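Local coordinates for protein benzoylformate Decarboxylase (Polynucleobacter necessarius, PDB 4K9Q) that probably decarboxylates benzoylformate with the help of thiamine diphosphate and a magnesium ion, as a member of the thiamine-diphosphate-dependent enzyme family, at residues Leu15-Val20 and Pro64-Ile69. Residues are numbered along the deposited sequence; the frame is centred on the assembly and turned at random.
Sequences LQVTTV and PVIVNI
Val17 lays its two methyls over the start of the 64-69 segment, CG2 against the ring of Pro64 and CG1 against Ile66, with 3.8 Å from Val17 CG1 to Ile66 CG1. With CG1 anti to the backbone N (chi1 176°), the methyls split between these neighbours, and both pairs of side chains meet at about a right angle. Tyr143 of helix 135-147 packs on Val17 and Pro64. Cut back to an alanine, Val17 would lose both methyls, which is likely to leave the Pro64 ring and the Ile66 CG1 branch without their apolar neighbour from the 15-20 segment and open a gap beside Tyr143.

Further along, the two segments become neighbouring parallel strands of the N-terminal domain's alpha/beta sheet, where strand 19-22 lies between 40-43 and 66-69; helix 47-61, which leads into 66-69, packs on Thr19 and Val65. Ile66 N donates to Thr19 O at 3.1 Å, nearly in line with the carbonyl (C=O...N 164°), and Val20 CA sits 3.3 Å from Ile66 O in a CA-H...O contact. Ile66 also makes a backbone hydrogen bond with Val21, which carries the pairing onward. Just ahead of strand 66-69, where the backbones stand farther apart, a water donates to Pro64 O (2.9 Å) and accepts from Thr19 N.

Val20 shares its sheet face with Ile66, while its CG1 reaches Asn68 CB at 3.7 Å. The Asn68 side chain lies about 10 Å from a bound thiamine diphosphate, and its ND2 is hydrogen-bonded to Thr95 OG1 on strand 93-98. The two segments are thus joined by one direct backbone bond and one water bridge, whereas side chain meets side chain through carbon alone.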
loop_
_atom_site.group_PDB
_atom_site.type_symbol
_atom_site.label_atom_id
_atom_site.label_comp_id
_atom_site.label_asym_id
_atom_site.label_seq_id
_atom_site.Cartn_x
_atom_site.Cartn_y
_atom_site.Cartn_z
ATOM N N LEU A 15 -28.494 -13.767 4.351
ATOM C CA LEU A 15 -27.451 -14.252 3.447
ATOM C C LEU A 15 -27.113 -15.724 3.652
ATOM O O LEU A 15 -26.382 -16.311 2.846
ATOM C CB LEU A 15 -26.182 -13.402 3.599
ATOM C CG LEU A 15 -26.364 -11.937 3.182
ATOM C CD1 LEU A 15 -25.154 -11.077 3.546
ATOM C CD2 LEU A 15 -26.684 -11.816 1.684
ATOM N N GLN A 16 -27.639 -16.301 4.734
ATOM C CA GLN A 16 -27.375 -17.685 5.115
ATOM C C GLN A 16 -25.904 -17.944 5.449
ATOM O O GLN A 16 -25.356 -19.008 5.144
ATOM C CB GLN A 16 -27.891 -18.647 4.049
ATOM C CG GLN A 16 -29.390 -18.459 3.781
ATOM C CD GLN A 16 -29.929 -19.443 2.764
ATOM O OE1 GLN A 16 -29.528 -20.605 2.734
ATOM N NE2 GLN A 16 -30.838 -18.977 1.915
ATOM N N VAL A 17 -25.283 -16.957 6.082
ATOM C CA VAL A 17 -23.911 -17.078 6.563
ATOM C C VAL A 17 -23.985 -17.064 8.086
ATOM O O VAL A 17 -23.986 -16.000 8.707
ATOM C CB VAL A 17 -23.052 -15.915 6.024
ATOM C CG1 VAL A 17 -21.628 -15.967 6.585
ATOM C CG2 VAL A 17 -23.028 -15.961 4.490
ATOM N N THR A 18 -24.080 -18.245 8.688
ATOM C CA THR A 18 -24.372 -18.313 10.121
ATOM C C THR A 18 -23.329 -19.096 10.925
ATOM O O THR A 18 -23.585 -19.508 12.062
ATOM C CB THR A 18 -25.792 -18.869 10.390
ATOM O OG1 THR A 18 -25.880 -20.212 9.905
ATOM C CG2 THR A 18 -26.842 -18.010 9.679
ATOM N N THR A 19 -22.156 -19.293 10.334
ATOM C CA THR A 19 -21.040 -19.880 11.064
ATOM C C THR A 19 -19.909 -18.878 11.229
ATOM O O THR A 19 -19.493 -18.237 10.267
ATOM C CB THR A 19 -20.494 -21.148 10.385
ATOM O OG1 THR A 19 -21.555 -22.103 10.247
ATOM C CG2 THR A 19 -19.377 -21.765 11.238
ATOM N N VAL A 20 -19.413 -18.763 12.461
ATOM C CA VAL A 20 -18.271 -17.926 12.781
ATOM C C VAL A 20 -17.162 -18.816 13.339
ATOM O O VAL A 20 -17.358 -19.485 14.354
ATOM C CB VAL A 20 -18.627 -16.869 13.864
ATOM C CG1 VAL A 20 -17.382 -16.076 14.257
ATOM C CG2 VAL A 20 -19.755 -15.931 13.392
ATOM N N PRO A 64 -19.892 -18.318 1.943
ATOM C CA PRO A 64 -18.945 -17.723 2.886
ATOM C C PRO A 64 -19.074 -18.284 4.298
ATOM O O PRO A 64 -20.126 -18.777 4.708
ATOM C CB PRO A 64 -19.330 -16.240 2.874
ATOM C CG PRO A 64 -19.996 -16.031 1.537
ATOM C CD PRO A 64 -20.752 -17.303 1.308
ATOM N N VAL A 65 -17.969 -18.205 5.024
ATOM C CA VAL A 65 -17.935 -18.450 6.452
ATOM C C VAL A 65 -17.273 -17.207 7.046
ATOM O O VAL A 65 -16.404 -16.609 6.414
ATOM C CB VAL A 65 -17.109 -19.711 6.784
ATOM C CG1 VAL A 65 -16.907 -19.826 8.303
ATOM C CG2 VAL A 65 -17.798 -20.964 6.224
ATOM N N ILE A 66 -17.709 -16.786 8.228
ATOM C CA ILE A 66 -17.094 -15.640 8.887
ATOM C C ILE A 66 -15.936 -16.083 9.772
ATOM O O ILE A 66 -16.051 -17.052 10.523
ATOM C CB ILE A 66 -18.108 -14.867 9.738
ATOM C CG1 ILE A 66 -19.149 -14.208 8.827
ATOM C CG2 ILE A 66 -17.399 -13.819 10.578
ATOM C CD1 ILE A 66 -20.273 -13.585 9.584
ATOM N N VAL A 67 -14.813 -15.385 9.644
ATOM C CA VAL A 67 -13.684 -15.518 10.546
ATOM C C VAL A 67 -13.736 -14.301 11.475
ATOM O O VAL A 67 -13.930 -13.179 11.021
ATOM C CB VAL A 67 -12.350 -15.544 9.753
ATOM C CG1 VAL A 67 -11.154 -15.272 10.667
ATOM C CG2 VAL A 67 -12.188 -16.883 9.031
ATOM N N ASN A 68 -13.599 -14.516 12.777
ATOM C CA ASN A 68 -13.578 -13.405 13.727
ATOM C C ASN A 68 -12.322 -13.537 14.574
ATOM O O ASN A 68 -12.200 -14.470 15.373
ATOM C CB ASN A 68 -14.836 -13.415 14.602
ATOM C CG ASN A 68 -14.950 -12.183 15.491
ATOM O OD1 ASN A 68 -15.110 -12.302 16.709
ATOM N ND2 ASN A 68 -14.887 -10.996 14.888
ATOM N N ILE A 69 -11.379 -12.620 14.375
ATOM C CA ILE A 69 -10.111 -12.677 15.087
ATOM C C ILE A 69 -9.760 -11.338 15.721
ATOM O O ILE A 69 -10.456 -10.336 15.515
ATOM C CB ILE A 69 -8.981 -13.204 14.184
ATOM C CG1 ILE A 69 -8.795 -12.301 12.956
ATOM C CG2 ILE A 69 -9.266 -14.652 13.763
ATOM C CD1 ILE A 69 -7.862 -12.913 11.908
HETATM O O HOH W 1 -21.325 -19.647 7.202
#